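Local coordinates for protein putative N-acetylmuramoyl-L-alanine amidase,autolysin cwp6 (Peptoclostridium difficile, PDB 5J72) that probably cleaves the amide bond between N-acetylmuramoyl and L-alanine in peptidoglycan, using a zinc-binding amidase domain, and carries three CWB2 cell wall-anchoring domains, at residues His256-Gly266 with Lys279-Ala290. Sequence-based numbering, arbitrary orientation.
Sequences HDVNKIYIANG and KAGEDQQPIILA
His256 points the edge of its ring at the turn after helix 270-283. Its NE2 donates to Gln284 O at 2.8 Å, nearly straight and in the ring plane. Gln284, with positive phi, is C' of the Schellman motif ending this helix. Asp257 O accepts from Gln285 NE2 (3.1 Å). The Gln285 chain bends at chi2 (-76°), and its OE1 takes two backbone donors from one face of its plane: Asn259 N (2.8 Å) and Lys260 N (3.1 Å). One side-chain amide thus grips Asp257, Asn259 and Lys260, across the entry to strand 260-265. Val258 CG1 packs against CG and CD of Pro286. Lys260 NZ salt-bridges Asp283 OD2 (2.9 Å) from above the carboxylate plane. Strand 260-265, helix 270-283 and the parallel strand 287-290 form a beta-alpha-beta unit within the second CWB2 domain, with 287-290 at the sheet edge. Ile261 CG2 packs on Ile288 CG1 (3.6 Å), on the face covered by helix 241-253. Tyr262 N donates to Pro286 O and Tyr262 O accepts from Ile288 N, starting the parallel ladder. Tyr262 OH donates to Asp283 OD2 at 2.5 Å, nearly end-on and across the carboxylate plane from Lys260 NZ; the ring lies against Ala280 CB, and Lys279 NZ holds OD1. The ladder runs on through Ile263 and Ala264 to Gly266 N on Ala290 O (2.9 Å), which a water links to Asn265 OD1, itself bound to Ala268 N.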
loop_
_atom_site.group_PDB
_atom_site.type_symbol
_atom_site.label_atom_id
_atom_site.label_comp_id
_atom_site.label_asym_id
_atom_site.label_seq_id
_atom_site.Cartn_x
_atom_site.Cartn_y
_atom_site.Cartn_z
ATOM N N HIS A 256 0.233 -26.598 0.683
ATOM C CA HIS A 256 0.203 -26.628 -0.784
ATOM C C HIS A 256 1.623 -26.320 -1.235
ATOM O O HIS A 256 2.426 -25.817 -0.449
ATOM C CB HIS A 256 -0.801 -25.624 -1.380
ATOM C CG HIS A 256 -0.619 -24.242 -0.848
ATOM N ND1 HIS A 256 -1.429 -23.729 0.146
ATOM C CD2 HIS A 256 0.280 -23.274 -1.154
ATOM C CE1 HIS A 256 -1.008 -22.507 0.431
ATOM N NE2 HIS A 256 0.021 -22.202 -0.335
ATOM N N ASP A 257 1.932 -26.603 -2.493
ATOM C CA ASP A 257 3.312 -26.403 -2.901
ATOM C C ASP A 257 3.806 -24.978 -2.882
ATOM O O ASP A 257 3.119 -24.072 -3.360
ATOM C CB ASP A 257 3.498 -26.921 -4.361
ATOM C CG ASP A 257 3.393 -28.448 -4.507
ATOM O OD1 ASP A 257 3.214 -28.915 -5.636
ATOM O OD2 ASP A 257 3.476 -29.159 -3.478
ATOM N N VAL A 258 4.989 -24.797 -2.364
ATOM C CA VAL A 258 5.613 -23.501 -2.453
ATOM C C VAL A 258 6.345 -23.454 -3.817
ATOM O O VAL A 258 7.267 -24.235 -4.033
ATOM C CB VAL A 258 6.571 -23.270 -1.290
ATOM C CG1 VAL A 258 7.507 -22.085 -1.586
ATOM C CG2 VAL A 258 5.756 -22.992 -0.019
ATOM N N ASN A 259 5.925 -22.570 -4.730
ATOM C CA ASN A 259 6.625 -22.480 -6.013
ATOM C C ASN A 259 6.933 -21.042 -6.421
ATOM O O ASN A 259 7.392 -20.802 -7.519
ATOM C CB ASN A 259 5.830 -23.169 -7.089
ATOM C CG ASN A 259 4.462 -22.634 -7.236
ATOM O OD1 ASN A 259 4.136 -21.526 -6.767
ATOM N ND2 ASN A 259 3.564 -23.413 -7.810
ATOM N N LYS A 260 6.693 -20.094 -5.530
ATOM C CA LYS A 260 6.977 -18.693 -5.801
ATOM C C LYS A 260 7.481 -18.062 -4.499
ATOM O O LYS A 260 6.974 -18.417 -3.421
ATOM C CB LYS A 260 5.680 -17.987 -6.269
ATOM C CG LYS A 260 5.707 -16.483 -6.022
ATOM C CD LYS A 260 4.698 -15.722 -6.983
ATOM C CE LYS A 260 3.419 -16.439 -7.254
ATOM N NZ LYS A 260 2.395 -15.515 -7.909
ATOM N N ILE A 261 8.474 -17.171 -4.562
ATOM C CA ILE A 261 8.907 -16.506 -3.349
ATOM C C ILE A 261 9.044 -15.005 -3.607
ATOM O O ILE A 261 9.294 -14.561 -4.721
ATOM C CB ILE A 261 10.248 -17.056 -2.785
ATOM C CG1 ILE A 261 11.387 -16.914 -3.823
ATOM C CG2 ILE A 261 10.048 -18.531 -2.356
ATOM C CD1 ILE A 261 12.744 -17.333 -3.203
ATOM N N TYR A 262 8.822 -14.228 -2.554
ATOM C CA TYR A 262 8.981 -12.802 -2.583
ATOM C C TYR A 262 10.108 -12.579 -1.618
ATOM O O TYR A 262 9.957 -12.835 -0.442
ATOM C CB TYR A 262 7.697 -12.092 -2.072
ATOM C CG TYR A 262 6.539 -12.277 -3.042
ATOM C CD1 TYR A 262 6.387 -11.442 -4.144
ATOM C CD2 TYR A 262 5.606 -13.283 -2.859
ATOM C CE1 TYR A 262 5.329 -11.584 -5.023
ATOM C CE2 TYR A 262 4.544 -13.461 -3.758
ATOM C CZ TYR A 262 4.414 -12.599 -4.837
ATOM O OH TYR A 262 3.419 -12.743 -5.759
ATOM N N ILE A 263 11.266 -12.058 -2.108
ATOM C CA ILE A 263 12.428 -11.875 -1.229
ATOM C C ILE A 263 12.556 -10.441 -0.735
ATOM O O ILE A 263 12.349 -9.474 -1.513
ATOM C CB ILE A 263 13.682 -12.251 -2.065
ATOM C CG1 ILE A 263 13.634 -13.747 -2.414
ATOM C CG2 ILE A 263 14.934 -11.922 -1.276
ATOM C CD1 ILE A 263 14.655 -14.125 -3.532
ATOM N N ALA A 264 12.894 -10.272 0.517
ATOM C CA ALA A 264 13.181 -8.938 1.068
ATOM C C ALA A 264 14.432 -9.095 1.964
ATOM O O ALA A 264 14.740 -10.219 2.423
ATOM C CB ALA A 264 12.018 -8.403 1.931
ATOM N N ASN A 265 15.140 -7.973 2.206
ATOM C CA ASN A 265 16.322 -8.006 3.082
ATOM C C ASN A 265 15.790 -8.098 4.526
ATOM O O ASN A 265 15.038 -7.254 4.927
ATOM C CB ASN A 265 17.171 -6.755 2.839
ATOM C CG ASN A 265 18.460 -6.828 3.613
ATOM O OD1 ASN A 265 18.418 -6.988 4.842
ATOM N ND2 ASN A 265 19.627 -6.730 2.961
ATOM N N GLY A 266 16.163 -9.165 5.264
ATOM C CA GLY A 266 15.643 -9.402 6.608
ATOM C C GLY A 266 15.781 -8.250 7.557
ATOM O O GLY A 266 14.823 -7.869 8.225
ATOM N N LYS A 279 0.268 -9.117 -0.833
ATOM C CA LYS A 279 0.258 -9.844 -2.090
ATOM C C LYS A 279 0.745 -11.312 -1.846
ATOM O O LYS A 279 0.140 -12.278 -2.349
ATOM C CB LYS A 279 1.191 -9.098 -3.062
ATOM C CG LYS A 279 1.449 -9.914 -4.344
ATOM C CD LYS A 279 0.121 -10.193 -5.113
ATOM C CE LYS A 279 0.436 -10.824 -6.474
ATOM N NZ LYS A 279 -0.697 -11.621 -7.006
ATOM N N ALA A 280 1.828 -11.446 -1.095
ATOM C CA ALA A 280 2.327 -12.779 -0.718
ATOM C C ALA A 280 1.147 -13.535 0.015
ATOM O O ALA A 280 0.971 -14.738 -0.126
ATOM C CB ALA A 280 3.514 -12.612 0.270
ATOM N N GLY A 281 0.351 -12.770 0.842
ATOM C CA GLY A 281 -0.771 -13.398 1.558
ATOM C C GLY A 281 -1.856 -13.856 0.610
ATOM O O GLY A 281 -2.395 -14.957 0.769
ATOM N N GLU A 282 -2.211 -13.039 -0.351
ATOM C CA GLU A 282 -3.261 -13.430 -1.319
ATOM C C GLU A 282 -2.807 -14.665 -2.125
ATOM O O GLU A 282 -3.607 -15.553 -2.371
ATOM C CB GLU A 282 -3.503 -12.252 -2.331
ATOM C CG GLU A 282 -4.465 -12.637 -3.415
ATOM C CD GLU A 282 -4.652 -11.509 -4.458
ATOM O OE1 GLU A 282 -4.581 -10.331 -4.081
ATOM O OE2 GLU A 282 -4.905 -11.838 -5.644
ATOM N N ASP A 283 -1.522 -14.716 -2.493
ATOM C CA ASP A 283 -0.989 -15.861 -3.246
ATOM C C ASP A 283 -0.715 -17.055 -2.332
ATOM O O ASP A 283 -0.548 -18.144 -2.827
ATOM C CB ASP A 283 0.366 -15.498 -3.852
ATOM C CG ASP A 283 0.292 -14.499 -5.018
ATOM O OD1 ASP A 283 -0.839 -14.071 -5.376
ATOM O OD2 ASP A 283 1.366 -14.162 -5.574
ATOM N N GLN A 284 -0.658 -16.826 -0.987
ATOM C CA GLN A 284 -0.280 -17.886 -0.016
ATOM C C GLN A 284 1.060 -18.452 -0.406
ATOM O O GLN A 284 1.250 -19.690 -0.421
ATOM C CB GLN A 284 -1.352 -19.020 0.051
ATOM C CG GLN A 284 -2.684 -18.392 0.439
ATOM C CD GLN A 284 -3.797 -19.428 0.612
ATOM O OE1 GLN A 284 -3.548 -20.601 0.828
ATOM N NE2 GLN A 284 -5.046 -18.977 0.546
ATOM N N GLN A 285 1.996 -17.565 -0.742
ATOM C CA GLN A 285 3.365 -18.019 -1.095
ATOM C C GLN A 285 4.234 -17.220 -0.157
ATOM O O GLN A 285 3.955 -16.059 0.217
ATOM C CB GLN A 285 3.666 -17.846 -2.594
ATOM C CG GLN A 285 2.774 -18.760 -3.432
ATOM C CD GLN A 285 3.233 -20.216 -3.404
ATOM O OE1 GLN A 285 4.428 -20.535 -3.416
ATOM N NE2 GLN A 285 2.279 -21.123 -3.322
ATOM N N PRO A 286 5.343 -17.808 0.294
ATOM C CA PRO A 286 6.164 -17.083 1.263
ATOM C C PRO A 286 7.025 -15.882 0.915
ATOM O O PRO A 286 7.473 -15.690 -0.205
ATOM C CB PRO A 286 7.068 -18.182 1.826
ATOM C CG PRO A 286 7.188 -19.195 0.711
ATOM C CD PRO A 286 6.005 -19.023 -0.229
ATOM N N ILE A 287 7.251 -15.105 1.965
ATOM C CA ILE A 287 8.219 -14.002 1.931
ATOM C C ILE A 287 9.502 -14.634 2.517
ATOM O O ILE A 287 9.490 -15.184 3.630
ATOM C CB ILE A 287 7.789 -12.812 2.815
ATOM C CG1 ILE A 287 6.502 -12.140 2.229
ATOM C CG2 ILE A 287 8.964 -11.788 2.894
ATOM C CD1 ILE A 287 5.883 -11.161 3.317
ATOM N N ILE A 288 10.585 -14.600 1.733
ATOM C CA ILE A 288 11.837 -15.211 2.157
ATOM C C ILE A 288 12.740 -14.073 2.503
ATOM O O ILE A 288 12.963 -13.171 1.685
ATOM C CB ILE A 288 12.397 -16.051 0.995
ATOM C CG1 ILE A 288 11.519 -17.322 0.741
ATOM C CG2 ILE A 288 13.878 -16.437 1.318
ATOM C CD1 ILE A 288 11.572 -18.386 1.892
ATOM N N LEU A 289 13.246 -14.062 3.722
ATOM C CA LEU A 289 14.132 -12.993 4.110
ATOM C C LEU A 289 15.624 -13.354 3.811
ATOM O O LEU A 289 16.080 -14.458 4.097
ATOM C CB LEU A 289 13.936 -12.662 5.592
ATOM C CG LEU A 289 12.511 -12.185 5.900
ATOM C CD1 LEU A 289 12.424 -11.809 7.430
ATOM C CD2 LEU A 289 12.182 -10.911 5.030
ATOM N N ALA A 290 16.353 -12.404 3.284
ATOM C CA ALA A 290 17.731 -12.648 2.848
ATOM C C ALA A 290 18.706 -11.585 3.328
ATOM O O ALA A 290 18.358 -10.588 3.975
ATOM C CB ALA A 290 17.748 -12.649 1.323
HETATM O O HOH W 1 19.223 -9.266 6.621
#